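Local coordinates for protein putative mandelate racemase (Zymomonas mobilis, PDB 2OX4) that binds a magnesium ion and, as an enolase-superfamily protein of the mandelate racemase type, probably acts as a lyase, perhaps a dehydratase, at residues Glu9-His14 with Ser387-Ile392; Phe68-Ile73 with Ala101-Lys106; Val214-His219 with Phe238-Ile243; His317-Gly322 with His344-Leu349. All coordinates share one frame; numbering follows the deposited sequence.

Interaction 1. Residues Glu9-His14 with Ser387-Ile392; sequences EIFHVH and SDYVSI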
loop_
_atom_site.group_PDB
_atom_site.type_symbol
_atom_site.label_atom_id
_atom_site.label_comp_id
_atom_site.label_asym_id
_atom_site.label_seq_id
_atom_site.Cartn_x
_atom_site.Cartn_y
_atom_site.Cartn_z
ATOM N N GLU C 9 -45.198 16.254 13.845
ATOM C CA GLU C 9 -45.713 17.156 12.833
ATOM C C GLU C 9 -44.600 17.609 11.922
ATOM O O GLU C 9 -43.534 17.985 12.392
ATOM C CB GLU C 9 -46.351 18.378 13.486
ATOM C CG GLU C 9 -47.519 18.038 14.390
ATOM C CD GLU C 9 -47.920 19.234 15.248
ATOM O OE1 GLU C 9 -47.317 19.431 16.323
ATOM O OE2 GLU C 9 -48.817 19.988 14.832
ATOM N N ILE C 10 -44.843 17.577 10.615
ATOM C CA ILE C 10 -43.779 17.892 9.657
ATOM C C ILE C 10 -44.221 19.057 8.783
ATOM O O ILE C 10 -45.301 19.019 8.203
ATOM C CB ILE C 10 -43.410 16.661 8.776
ATOM C CG1 ILE C 10 -42.956 15.498 9.657
ATOM C CG2 ILE C 10 -42.320 17.018 7.756
ATOM C CD1 ILE C 10 -43.435 14.162 9.144
ATOM N N PHE C 11 -43.375 20.081 8.698
ATOM C CA PHE C 11 -43.699 21.310 7.976
ATOM C C PHE C 11 -42.738 21.460 6.810
ATOM O O PHE C 11 -41.561 21.753 7.013
ATOM C CB PHE C 11 -43.531 22.527 8.900
ATOM C CG PHE C 11 -44.343 22.455 10.164
ATOM C CD1 PHE C 11 -43.849 21.808 11.297
ATOM C CD2 PHE C 11 -45.591 23.062 10.234
ATOM C CE1 PHE C 11 -44.592 21.737 12.465
ATOM C CE2 PHE C 11 -46.344 22.998 11.397
ATOM C CZ PHE C 11 -45.848 22.344 12.519
ATOM N N HIS C 12 -43.229 21.254 5.594
ATOM C CA HIS C 12 -42.428 21.544 4.417
ATOM C C HIS C 12 -42.817 22.967 3.961
ATOM O O HIS C 12 -43.849 23.173 3.303
ATOM C CB HIS C 12 -42.649 20.484 3.324
ATOM C CG HIS C 12 -41.745 20.635 2.137
ATOM N ND1 HIS C 12 -41.947 19.950 0.955
ATOM C CD2 HIS C 12 -40.634 21.391 1.948
ATOM C CE1 HIS C 12 -41.004 20.280 0.089
ATOM N NE2 HIS C 12 -40.194 21.152 0.664
ATOM N N VAL C 13 -42.008 23.936 4.379
ATOM C CA VAL C 13 -42.367 25.362 4.294
ATOM C C VAL C 13 -42.492 25.753 2.825
ATOM O O VAL C 13 -41.676 25.331 1.994
ATOM C CB VAL C 13 -41.317 26.263 5.003
ATOM C CG1 VAL C 13 -41.677 27.757 4.837
ATOM C CG2 VAL C 13 -41.235 25.917 6.481
ATOM N N HIS C 14 -43.537 26.522 2.501
ATOM C CA HIS C 14 -43.756 26.990 1.133
ATOM C C HIS C 14 -42.607 27.862 0.632
ATOM O O HIS C 14 -41.885 28.466 1.432
ATOM C CB HIS C 14 -45.082 27.754 1.043
ATOM C CG HIS C 14 -46.290 26.902 1.283
ATOM N ND1 HIS C 14 -47.505 27.427 1.673
ATOM C CD2 HIS C 14 -46.473 25.562 1.185
ATOM C CE1 HIS C 14 -48.383 26.447 1.806
ATOM N NE2 HIS C 14 -47.783 25.306 1.515
ATOM N N SER C 387 -47.014 26.162 5.185
ATOM C CA SER C 387 -46.308 24.894 4.975
ATOM C C SER C 387 -47.254 23.841 4.399
ATOM O O SER C 387 -48.466 23.860 4.656
ATOM C CB SER C 387 -45.728 24.368 6.301
ATOM O OG SER C 387 -44.931 25.340 6.958
ATOM N N ASP C 388 -46.686 22.917 3.627
ATOM C CA ASP C 388 -47.265 21.587 3.458
ATOM C C ASP C 388 -47.102 20.841 4.775
ATOM O O ASP C 388 -45.984 20.585 5.210
ATOM C CB ASP C 388 -46.551 20.818 2.332
ATOM C CG ASP C 388 -46.770 21.444 0.960
ATOM O OD1 ASP C 388 -46.011 21.118 0.023
ATOM O OD2 ASP C 388 -47.701 22.262 0.818
ATOM N N TYR C 389 -48.225 20.490 5.388
ATOM C CA TYR C 389 -48.277 20.028 6.782
ATOM C C TYR C 389 -48.721 18.570 6.839
ATOM O O TYR C 389 -49.723 18.202 6.233
ATOM C CB TYR C 389 -49.257 20.900 7.583
ATOM C CG TYR C 389 -49.538 20.433 9.000
ATOM C CD1 TYR C 389 -48.635 20.692 10.034
ATOM C CD2 TYR C 389 -50.717 19.754 9.313
ATOM C CE1 TYR C 389 -48.897 20.275 11.335
ATOM C CE2 TYR C 389 -50.984 19.337 10.608
ATOM C CZ TYR C 389 -50.075 19.608 11.615
ATOM O OH TYR C 389 -50.341 19.198 12.903
ATOM N N VAL C 390 -47.976 17.747 7.567
ATOM C CA VAL C 390 -48.373 16.354 7.818
ATOM C C VAL C 390 -48.270 16.067 9.314
ATOM O O VAL C 390 -47.296 16.453 9.959
ATOM C CB VAL C 390 -47.512 15.340 6.996
ATOM C CG1 VAL C 390 -47.856 13.895 7.373
ATOM C CG2 VAL C 390 -47.709 15.549 5.487
ATOM N N SER C 391 -49.291 15.407 9.858
ATOM C CA SER C 391 -49.352 15.073 11.273
ATOM C C SER C 391 -49.454 13.555 11.355
ATOM O O SER C 391 -50.177 12.934 10.571
ATOM C CB SER C 391 -50.600 15.716 11.896
ATOM O OG SER C 391 -50.643 15.533 13.301
ATOM N N ILE C 392 -48.708 12.959 12.278
ATOM C CA ILE C 392 -48.814 11.530 12.574
ATOM C C ILE C 392 -48.987 11.386 14.078
ATOM O O ILE C 392 -48.165 11.882 14.842
ATOM C CB ILE C 392 -47.533 10.755 12.150
ATOM C CG1 ILE C 392 -47.299 10.848 10.635
ATOM C CG2 ILE C 392 -47.614 9.288 12.586
ATOM C CD1 ILE C 392 -46.285 11.891 10.224
HETATM O O HOH W 1 -44.445 18.768 0.563
#
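Ile10 with Val390 and His12 with Asp388 are the hydrogen-bonded pairs that join strand 5-13 to strand 387-393, antiparallel neighbours in the sheet of the N-terminal domain of this enolase-type fold; the short axes run at 162°. Ile10 N reaches Val390 O at 2.8 Å. On the face of Glu9 and Phe11, the Phe11 and Tyr389 rings meet obliquely, planes 53° apart, with Phe11 CE2 3.5 Å from Tyr389 CD1. Because its CG is anti to the backbone N (chi1 173°), the tyrosine extends along Phe11 to Glu9. There Tyr389 OH donates to the anti lone pair of Glu9 OE2 at 2.6 Å, in the plane of the ring; Tyr384 bonds the same oxygen. At the strand end the His14 ring lies over Ser387 N, and His14 NE2 donates to Asp388 OD2 at 3.1 Å, approaching from above the carboxylate plane. An alanine at His14 would probably leave Asp388 OD2 without its imidazole donor and Ser387 N without the ring over it. Arg22 pairs with the other oxygen, Asp388 OD1. Water 1 is shared by His12 ND1 at 2.8 Å and Asp388 OD1 at 2.9 Å.

Interaction 2. Residues Phe68-Ile73 with Ala101-Lys106; sequences FNTEAI and AFWDIK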
loop_
_atom_site.group_PDB
_atom_site.type_symbol
_atom_site.label_atom_id
_atom_site.label_comp_id
_atom_site.label_asym_id
_atom_site.label_seq_id
_atom_site.Cartn_x
_atom_site.Cartn_y
_atom_site.Cartn_z
ATOM N N PHE C 68 -35.440 10.065 25.216
ATOM C CA PHE C 68 -34.144 9.929 25.891
ATOM C C PHE C 68 -33.259 8.824 25.314
ATOM O O PHE C 68 -32.042 8.845 25.504
ATOM C CB PHE C 68 -34.299 9.744 27.403
ATOM C CG PHE C 68 -34.349 11.050 28.147
ATOM C CD1 PHE C 68 -35.476 11.862 28.063
ATOM C CD2 PHE C 68 -33.250 11.492 28.875
ATOM C CE1 PHE C 68 -35.519 13.091 28.723
ATOM C CE2 PHE C 68 -33.287 12.718 29.543
ATOM C CZ PHE C 68 -34.428 13.514 29.461
ATOM N N ASN C 69 -33.871 7.874 24.608
ATOM C CA ASN C 69 -33.124 6.741 24.034
ATOM C C ASN C 69 -32.563 7.082 22.663
ATOM O O ASN C 69 -32.837 6.401 21.679
ATOM C CB ASN C 69 -34.008 5.490 23.974
ATOM C CG ASN C 69 -34.269 4.912 25.350
ATOM O OD1 ASN C 69 -33.478 5.115 26.272
ATOM N ND2 ASN C 69 -35.381 4.201 25.502
ATOM N N THR C 70 -31.786 8.159 22.594
ATOM C CA THR C 70 -31.292 8.637 21.306
ATOM C C THR C 70 -30.361 7.629 20.623
ATOM O O THR C 70 -30.425 7.488 19.418
ATOM C CB THR C 70 -30.592 9.992 21.399
ATOM O OG1 THR C 70 -29.784 10.036 22.581
ATOM C CG2 THR C 70 -31.611 11.137 21.393
ATOM N N GLU C 71 -29.535 6.919 21.386
ATOM C CA GLU C 71 -28.628 5.920 20.785
ATOM C C GLU C 71 -29.392 4.766 20.139
ATOM O O GLU C 71 -29.139 4.403 18.978
ATOM C CB GLU C 71 -27.609 5.392 21.813
ATOM C CG GLU C 71 -26.532 6.398 22.211
ATOM C CD GLU C 71 -25.538 6.731 21.081
ATOM O OE1 GLU C 71 -25.309 5.891 20.180
ATOM O OE2 GLU C 71 -24.970 7.834 21.114
ATOM N N ALA C 72 -30.355 4.220 20.876
ATOM C CA ALA C 72 -31.152 3.090 20.387
ATOM C C ALA C 72 -32.015 3.495 19.200
ATOM O O ALA C 72 -32.177 2.725 18.254
ATOM C CB ALA C 72 -32.034 2.517 21.503
ATOM N N ILE C 73 -32.594 4.691 19.258
ATOM C CA ILE C 73 -33.438 5.129 18.160
ATOM C C ILE C 73 -32.589 5.357 16.892
ATOM O O ILE C 73 -32.995 4.963 15.806
ATOM C CB ILE C 73 -34.269 6.386 18.513
ATOM C CG1 ILE C 73 -35.305 6.064 19.616
ATOM C CG2 ILE C 73 -34.974 6.922 17.253
ATOM C CD1 ILE C 73 -35.868 7.319 20.311
ATOM N N ALA C 101 -34.597 17.108 17.440
ATOM C CA ALA C 101 -35.819 17.284 18.247
ATOM C C ALA C 101 -35.769 16.492 19.570
ATOM O O ALA C 101 -36.238 16.972 20.614
ATOM C CB ALA C 101 -37.036 16.899 17.444
ATOM N N PHE C 102 -35.193 15.291 19.536
ATOM C CA PHE C 102 -35.022 14.516 20.768
ATOM C C PHE C 102 -34.128 15.223 21.787
ATOM O O PHE C 102 -34.464 15.272 22.983
ATOM C CB PHE C 102 -34.457 13.119 20.482
ATOM C CG PHE C 102 -35.280 12.304 19.526
ATOM C CD1 PHE C 102 -34.659 11.367 18.707
ATOM C CD2 PHE C 102 -36.666 12.459 19.446
ATOM C CE1 PHE C 102 -35.395 10.603 17.811
ATOM C CE2 PHE C 102 -37.419 11.703 18.537
ATOM C CZ PHE C 102 -36.785 10.768 17.725
ATOM N N TRP C 103 -33.000 15.765 21.328
ATOM C CA TRP C 103 -32.112 16.493 22.228
ATOM C C TRP C 103 -32.784 17.769 22.763
ATOM O O TRP C 103 -32.620 18.097 23.935
ATOM C CB TRP C 103 -30.762 16.799 21.580
ATOM C CG TRP C 103 -29.844 15.582 21.494
ATOM C CD1 TRP C 103 -29.703 14.730 20.434
ATOM C CD2 TRP C 103 -28.957 15.105 22.512
ATOM N NE1 TRP C 103 -28.772 13.752 20.731
ATOM C CE2 TRP C 103 -28.296 13.965 21.997
ATOM C CE3 TRP C 103 -28.646 15.540 23.808
ATOM C CZ2 TRP C 103 -27.349 13.248 22.738
ATOM C CZ3 TRP C 103 -27.705 14.826 24.545
ATOM C CH2 TRP C 103 -27.072 13.689 24.011
ATOM N N ASP C 104 -33.552 18.450 21.910
ATOM C CA ASP C 104 -34.395 19.575 22.347
ATOM C C ASP C 104 -35.303 19.138 23.500
ATOM O O ASP C 104 -35.334 19.791 24.554
ATOM C CB ASP C 104 -35.204 20.118 21.162
ATOM C CG ASP C 104 -35.782 21.509 21.414
ATOM O OD1 ASP C 104 -35.266 22.244 22.282
ATOM O OD2 ASP C 104 -36.748 21.875 20.706
ATOM N N ILE C 105 -36.007 18.010 23.332
ATOM C CA ILE C 105 -36.865 17.471 24.404
ATOM C C ILE C 105 -36.091 17.203 25.699
ATOM O O ILE C 105 -36.538 17.594 26.786
ATOM C CB ILE C 105 -37.651 16.206 23.947
ATOM C CG1 ILE C 105 -38.754 16.607 22.958
ATOM C CG2 ILE C 105 -38.210 15.428 25.155
ATOM C CD1 ILE C 105 -39.228 15.475 22.047
ATOM N N LYS C 106 -34.933 16.548 25.586
ATOM C CA LYS C 106 -34.100 16.244 26.763
ATOM C C LYS C 106 -33.753 17.515 27.535
ATOM O O LYS C 106 -33.869 17.554 28.763
ATOM C CB LYS C 106 -32.790 15.559 26.350
ATOM C CG LYS C 106 -32.966 14.151 25.824
ATOM C CD LYS C 106 -31.613 13.425 25.827
ATOM C CE LYS C 106 -31.416 12.677 24.546
ATOM N NZ LYS C 106 -30.067 12.036 24.463
HETATM O O HOH W 2 -30.092 10.286 26.481
#
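In the helical part of the N-terminal capping domain, the start of helix 70-79 (Thr70, Ile73) and the turn leading into it (Phe68) pack on Phe102, Trp103 and Lys106 of helix 89-110. The lysine is the link between the apolar and polar halves of the contact. Its methylenes run across the Phe68 ring in a CH-pi contact: Lys106 CG sits 3.8 Å from the Phe68 ring centroid and only 3° off the normal, so it lies squarely over the face. A bend at chi3 (-136°) then carries the ammonium past the ring to Thr70, where the two side chains meet tip to tip and Lys106 NZ donates to Thr70 OG1 at 2.8 Å. Water 2 accepts from Lys106 NZ at 2.7 Å and donates to Phe68 O, closing a bridge back to the turn. The methyl of Thr70 sits between Phe102 CB, 3.6 Å from Thr70 CG2, and the five-membered ring of Trp103, whose NE1 is bonded to Thr298. Ile73 CG2 meets Phe102 CE1 at 3.7 Å. Beside this patch, Glu71 forms a salt bridge with Lys301 of a second subunit. Within the contact, Lys106 NZ is thus held by two neutral oxygens and lies 3.3 Å above the Trp103 plane, toward the rim of one face; burial would probably make its charge costlier than in solvent, though the indole face may offset part of that.

Interaction 3. Residues Val214-His219 with Phe238-Ile243; sequences VENHGH and FFYEEI. With MG (magnesium ion), chain O.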
loop_
_atom_site.group_PDB
_atom_site.type_symbol
_atom_site.label_atom_id
_atom_site.label_comp_id
_atom_site.label_asym_id
_atom_site.label_seq_id
_atom_site.Cartn_x
_atom_site.Cartn_y
_atom_site.Cartn_z
ATOM N N VAL C 214 -12.650 30.528 0.265
ATOM C CA VAL C 214 -13.152 30.397 -1.095
ATOM C C VAL C 214 -14.013 29.136 -1.248
ATOM O O VAL C 214 -13.563 28.029 -0.944
ATOM C CB VAL C 214 -11.989 30.449 -2.124
ATOM C CG1 VAL C 214 -12.493 30.094 -3.534
ATOM C CG2 VAL C 214 -11.337 31.865 -2.117
ATOM N N GLU C 215 -15.243 29.326 -1.717
ATOM C CA GLU C 215 -16.265 28.284 -1.822
ATOM C C GLU C 215 -16.473 27.924 -3.298
ATOM O O GLU C 215 -16.876 28.780 -4.091
ATOM C CB GLU C 215 -17.559 28.839 -1.194
ATOM C CG GLU C 215 -18.890 28.270 -1.668
ATOM C CD GLU C 215 -19.238 26.960 -0.998
ATOM O OE1 GLU C 215 -20.062 26.958 -0.054
ATOM O OE2 GLU C 215 -18.704 25.914 -1.420
ATOM N N ASN C 216 -16.187 26.676 -3.686
ATOM C CA ASN C 216 -16.443 26.234 -5.071
ATOM C C ASN C 216 -17.810 25.575 -5.335
ATOM O O ASN C 216 -18.181 25.345 -6.501
ATOM C CB ASN C 216 -15.307 25.326 -5.593
ATOM C CG ASN C 216 -14.040 26.102 -5.981
ATOM O OD1 ASN C 216 -13.120 25.542 -6.592
ATOM N ND2 ASN C 216 -13.976 27.370 -5.614
ATOM N N HIS C 217 -18.547 25.256 -4.263
ATOM C CA HIS C 217 -19.896 24.670 -4.367
ATOM C C HIS C 217 -19.964 23.344 -5.133
ATOM O O HIS C 217 -21.012 22.992 -5.678
ATOM C CB HIS C 217 -20.899 25.666 -4.985
ATOM C CG HIS C 217 -21.599 26.533 -3.982
ATOM N ND1 HIS C 217 -21.512 27.912 -3.997
ATOM C CD2 HIS C 217 -22.399 26.218 -2.937
ATOM C CE1 HIS C 217 -22.225 28.407 -2.999
ATOM N NE2 HIS C 217 -22.776 27.400 -2.343
ATOM N N GLY C 218 -18.856 22.611 -5.191
ATOM C CA GLY C 218 -18.807 21.376 -5.986
ATOM C C GLY C 218 -19.003 21.566 -7.488
ATOM O O GLY C 218 -19.300 20.603 -8.196
ATOM N N HIS C 219 -18.845 22.798 -7.975
ATOM C CA HIS C 219 -18.990 23.108 -9.406
ATOM C C HIS C 219 -17.746 22.730 -10.203
ATOM O O HIS C 219 -17.820 22.426 -11.400
ATOM C CB HIS C 219 -19.241 24.608 -9.594
ATOM C CG HIS C 219 -20.552 25.075 -9.050
ATOM N ND1 HIS C 219 -20.735 26.346 -8.545
ATOM C CD2 HIS C 219 -21.748 24.448 -8.946
ATOM C CE1 HIS C 219 -21.989 26.481 -8.151
ATOM N NE2 HIS C 219 -22.623 25.343 -8.374
ATOM N N PHE C 238 -7.956 31.122 3.613
ATOM C CA PHE C 238 -8.074 30.500 4.926
ATOM C C PHE C 238 -8.360 28.998 4.754
ATOM O O PHE C 238 -7.654 28.152 5.299
ATOM C CB PHE C 238 -9.226 31.169 5.690
ATOM C CG PHE C 238 -9.224 30.896 7.161
ATOM C CD1 PHE C 238 -8.138 31.268 7.956
ATOM C CD2 PHE C 238 -10.310 30.277 7.759
ATOM C CE1 PHE C 238 -8.139 31.026 9.319
ATOM C CE2 PHE C 238 -10.321 30.015 9.137
ATOM C CZ PHE C 238 -9.239 30.390 9.916
ATOM N N PHE C 239 -9.396 28.690 3.986
ATOM C CA PHE C 239 -9.593 27.348 3.453
ATOM C C PHE C 239 -10.430 27.375 2.186
ATOM O O PHE C 239 -10.959 28.423 1.812
ATOM C CB PHE C 239 -10.078 26.325 4.515
ATOM C CG PHE C 239 -11.372 26.671 5.229
ATOM C CD1 PHE C 239 -12.609 26.498 4.600
ATOM C CD2 PHE C 239 -11.361 27.090 6.556
ATOM C CE1 PHE C 239 -13.809 26.771 5.273
ATOM C CE2 PHE C 239 -12.562 27.374 7.232
ATOM C CZ PHE C 239 -13.783 27.214 6.580
ATOM N N TYR C 240 -10.534 26.221 1.534
ATOM C CA TYR C 240 -10.977 26.110 0.147
ATOM C C TYR C 240 -11.989 24.977 0.162
ATOM O O TYR C 240 -11.626 23.816 0.428
ATOM C CB TYR C 240 -9.744 25.735 -0.693
ATOM C CG TYR C 240 -9.859 25.782 -2.212
ATOM C CD1 TYR C 240 -10.771 26.616 -2.863
ATOM C CD2 TYR C 240 -8.990 25.008 -2.998
ATOM C CE1 TYR C 240 -10.836 26.649 -4.280
ATOM C CE2 TYR C 240 -9.045 25.031 -4.389
ATOM C CZ TYR C 240 -9.966 25.851 -5.021
ATOM O OH TYR C 240 -9.998 25.869 -6.393
ATOM N N GLU C 241 -13.253 25.322 -0.077
ATOM C CA GLU C 241 -14.400 24.475 0.293
ATOM C C GLU C 241 -15.075 23.826 -0.923
ATOM O O GLU C 241 -15.319 24.494 -1.942
ATOM C CB GLU C 241 -15.437 25.285 1.099
ATOM C CG GLU C 241 -16.800 24.597 1.202
ATOM C CD GLU C 241 -17.825 25.356 2.034
ATOM O OE1 GLU C 241 -17.436 26.300 2.751
ATOM O OE2 GLU C 241 -19.027 24.988 1.979
ATOM N N GLU C 242 -15.392 22.532 -0.789
ATOM C CA GLU C 242 -16.152 21.765 -1.783
ATOM C C GLU C 242 -15.612 21.918 -3.203
ATOM O O GLU C 242 -16.284 22.438 -4.096
ATOM C CB GLU C 242 -17.645 22.079 -1.713
ATOM C CG GLU C 242 -18.380 21.385 -0.554
ATOM C CD GLU C 242 -19.744 20.859 -0.985
ATOM O OE1 GLU C 242 -20.621 21.692 -1.290
ATOM O OE2 GLU C 242 -19.940 19.621 -1.021
ATOM N N ILE C 243 -14.386 21.452 -3.408
ATOM C CA ILE C 243 -13.687 21.729 -4.656
ATOM C C ILE C 243 -14.004 20.710 -5.760
ATOM O O ILE C 243 -13.600 20.884 -6.910
ATOM C CB ILE C 243 -12.186 21.830 -4.422
ATOM C CG1 ILE C 243 -11.606 20.455 -4.037
ATOM C CG2 ILE C 243 -11.895 22.869 -3.320
ATOM C CD1 ILE C 243 -10.081 20.422 -4.024
HETATM MG MG MG O . -20.875 25.175 1.025
HETATM O O HOH W 3 -20.414 24.140 -0.876
HETATM O O HOH W 4 -23.025 25.505 0.099
HETATM O O HOH W 5 -21.736 26.342 2.537
#
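The Tyr240 ring has Ile243 CG2 over the centre of one face, 3.5 Å above the plane, and Val214 O at its edge, within a beta-alpha-beta unit of the C-terminal TIM barrel: parallel strands 211-215 and 237-241 joined by helix 222-232. The Asn216 amide stands almost upright to this ring, planes 86° apart, its OD1 bonded to Thr220 OG1; the tyrosine hydroxyl bonds Ala225 O. The His217 ring carries Glu215 CD over its centre, while its ND1 is tied to Asp168. Backbone bonds fix the register: Glu241 N to Val214 O is 2.9 Å, and Asn216 N to Glu241 O is also 2.9 Å. That register places Glu215 and Glu241 on the same face of the sheet, their side chains crossing at an angle. Glu215, bent at chi2 (81°), brings OE1 to 2.2 Å from the magnesium; the extended Glu241 brings OE2 to 2.1 Å from it. The ion thus explains why Glu215 OE1 and Glu241 OE2 approach to 3.0 Å. Glu267 and three waters complete six ligands. Lys166 pairs with Glu241 OE1, Arg268 with Glu242. Metal-bound water 3 donates to both Glu215 OE2 and Glu242 OE1, each at 2.5 Å.

Interaction 4. Residues His317-Gly322 with His344-Leu349; sequences HVAGTG and HQKTLL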
loop_
_atom_site.group_PDB
_atom_site.type_symbol
_atom_site.label_atom_id
_atom_site.label_comp_id
_atom_site.label_asym_id
_atom_site.label_seq_id
_atom_site.Cartn_x
_atom_site.Cartn_y
_atom_site.Cartn_z
ATOM N N HIS C 317 -21.817 23.088 8.882
ATOM C CA HIS C 317 -22.535 23.713 7.777
ATOM C C HIS C 317 -23.888 24.176 8.278
ATOM O O HIS C 317 -24.656 23.386 8.842
ATOM C CB HIS C 317 -22.718 22.741 6.622
ATOM C CG HIS C 317 -23.572 23.280 5.521
ATOM N ND1 HIS C 317 -24.909 22.966 5.399
ATOM C CD2 HIS C 317 -23.283 24.115 4.495
ATOM C CE1 HIS C 317 -25.408 23.588 4.347
ATOM N NE2 HIS C 317 -24.443 24.291 3.780
ATOM N N VAL C 318 -24.178 25.459 8.075
ATOM C CA VAL C 318 -25.435 26.032 8.559
ATOM C C VAL C 318 -26.075 26.844 7.444
ATOM O O VAL C 318 -25.509 27.846 6.992
ATOM C CB VAL C 318 -25.214 26.948 9.795
ATOM C CG1 VAL C 318 -26.562 27.443 10.337
ATOM C CG2 VAL C 318 -24.469 26.194 10.889
ATOM N N ALA C 319 -27.247 26.403 6.996
ATOM C CA ALA C 319 -27.905 27.014 5.830
ATOM C C ALA C 319 -29.379 26.674 5.773
ATOM O O ALA C 319 -29.875 26.198 4.745
ATOM C CB ALA C 319 -27.212 26.606 4.521
ATOM N N GLY C 320 -30.079 26.916 6.878
ATOM C CA GLY C 320 -31.543 26.881 6.877
ATOM C C GLY C 320 -32.106 27.859 7.892
ATOM O O GLY C 320 -31.612 28.987 8.017
ATOM N N THR C 321 -33.119 27.416 8.635
ATOM C CA THR C 321 -33.841 28.293 9.557
ATOM C C THR C 321 -33.101 28.482 10.869
ATOM O O THR C 321 -32.006 27.919 11.085
ATOM C CB THR C 321 -35.259 27.768 9.900
ATOM O OG1 THR C 321 -35.171 26.753 10.911
ATOM C CG2 THR C 321 -35.995 27.238 8.677
ATOM N N GLY C 322 -33.726 29.261 11.750
ATOM C CA GLY C 322 -33.226 29.483 13.107
ATOM C C GLY C 322 -33.205 28.244 13.990
ATOM O O GLY C 322 -32.497 28.225 14.998
ATOM N N HIS C 344 -24.948 32.463 7.529
ATOM C CA HIS C 344 -25.371 32.504 6.134
ATOM C C HIS C 344 -26.195 33.749 5.894
ATOM O O HIS C 344 -26.990 34.162 6.755
ATOM C CB HIS C 344 -26.181 31.258 5.771
ATOM C CG HIS C 344 -26.220 30.966 4.303
ATOM N ND1 HIS C 344 -26.895 31.762 3.400
ATOM C CD2 HIS C 344 -25.684 29.952 3.581
ATOM C CE1 HIS C 344 -26.769 31.256 2.186
ATOM N NE2 HIS C 344 -26.039 30.156 2.268
ATOM N N GLN C 345 -25.995 34.342 4.718
ATOM C CA GLN C 345 -26.730 35.541 4.307
ATOM C C GLN C 345 -28.258 35.370 4.283
ATOM O O GLN C 345 -28.996 36.332 4.517
ATOM C CB GLN C 345 -26.187 36.098 2.979
ATOM C CG GLN C 345 -26.457 35.248 1.727
ATOM C CD GLN C 345 -27.832 35.509 1.116
ATOM O OE1 GLN C 345 -28.640 34.592 0.974
ATOM N NE2 GLN C 345 -28.106 36.766 0.766
ATOM N N LYS C 346 -28.730 34.149 4.020
ATOM C CA LYS C 346 -30.171 33.886 3.960
ATOM C C LYS C 346 -30.897 34.237 5.272
ATOM O O LYS C 346 -32.053 34.639 5.247
ATOM C CB LYS C 346 -30.455 32.439 3.526
ATOM C CG LYS C 346 -30.436 31.420 4.662
ATOM C CD LYS C 346 -29.648 30.191 4.310
ATOM C CE LYS C 346 -30.510 29.179 3.637
ATOM N NZ LYS C 346 -29.738 28.387 2.629
ATOM N N THR C 347 -30.197 34.132 6.402
ATOM C CA THR C 347 -30.795 34.398 7.720
ATOM C C THR C 347 -31.112 35.879 7.903
ATOM O O THR C 347 -31.840 36.261 8.826
ATOM C CB THR C 347 -29.875 33.944 8.888
ATOM O OG1 THR C 347 -28.760 34.836 8.999
ATOM C CG2 THR C 347 -29.364 32.526 8.665
ATOM N N LEU C 348 -30.552 36.700 7.019
ATOM C CA LEU C 348 -30.807 38.139 7.007
ATOM C C LEU C 348 -32.092 38.544 6.263
ATOM O O LEU C 348 -32.511 39.703 6.325
ATOM C CB LEU C 348 -29.582 38.892 6.462
ATOM C CG LEU C 348 -28.217 38.459 7.032
ATOM C CD1 LEU C 348 -27.058 38.901 6.154
ATOM C CD2 LEU C 348 -28.009 38.905 8.480
ATOM N N LEU C 349 -32.722 37.592 5.577
ATOM C CA LEU C 349 -33.931 37.873 4.798
ATOM C C LEU C 349 -35.181 37.673 5.662
ATOM O O LEU C 349 -35.213 36.766 6.498
ATOM C CB LEU C 349 -33.988 36.985 3.548
ATOM C CG LEU C 349 -32.699 36.701 2.763
ATOM C CD1 LEU C 349 -32.924 35.572 1.771
ATOM C CD2 LEU C 349 -32.175 37.947 2.044
HETATM O O HOH W 6 -25.979 30.319 9.003
#
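Ala319 and His344 have the nearest CA atoms, 6.1 Å apart, where two loops at the ends of barrel strands meet. Residues 317-322 form no regular structure, kink at Ala319 (phi/psi -162°/52°) and lead on to helix 322-333. Opposite them, 344-349 winds into a 3-10 segment at 345-348, begun by His344 O, which accepts from both Thr347 N and Thr347 OG1. Between the two segments, Ala319 CB touches His344 CD2 at 3.8 Å, and Val318 O lies 3.7 Å from His344 CB. Lys346 is folded by bends at chi2, chi3 and chi4, its CD lying over the rim of one face of the His344 ring. Lys346 N meets His344 ND1 in the ring plane at 3.1 Å, nearly straight at 174°, which fixes the ring's rotation. Lys346 NZ donates to Ala319 O at 3.0 Å, from well above the carbonyl plane; a weak bond joins it to Gln21. Replacing Lys346 by an alanine would remove the CD over one face of the ring and probably leave Ala319 O without this donor. The His344 side chain is about 7 Å from the magnesium: the lysine's backbone N-H and CD orient this ring near the metal, while its ammonium ties the loops together.

In the fold
Interaction 1 joins strands near the two ends of the chain and encloses the other three, which follow in series: interaction 2, then 3, then 4. Interactions 1 and 2 lie in the capping region, one in its antiparallel sheet and one between its helices, with centres 21 Å apart. Interactions 3 and 4 belong to the TIM barrel; their centres are 18 Å apart. Interaction 3 is 33 Å from interaction 1 between centres, on the opposite side of the chain's centre. Interaction 4 lies between, with nearest atoms about 6 Å from interaction 1 and about 5 Å from interaction 3, close to the magnesium site. Interaction 1 adds the C-terminal strand 387-393 beside 5-13, so the capping sheet is built from both ends of the chain.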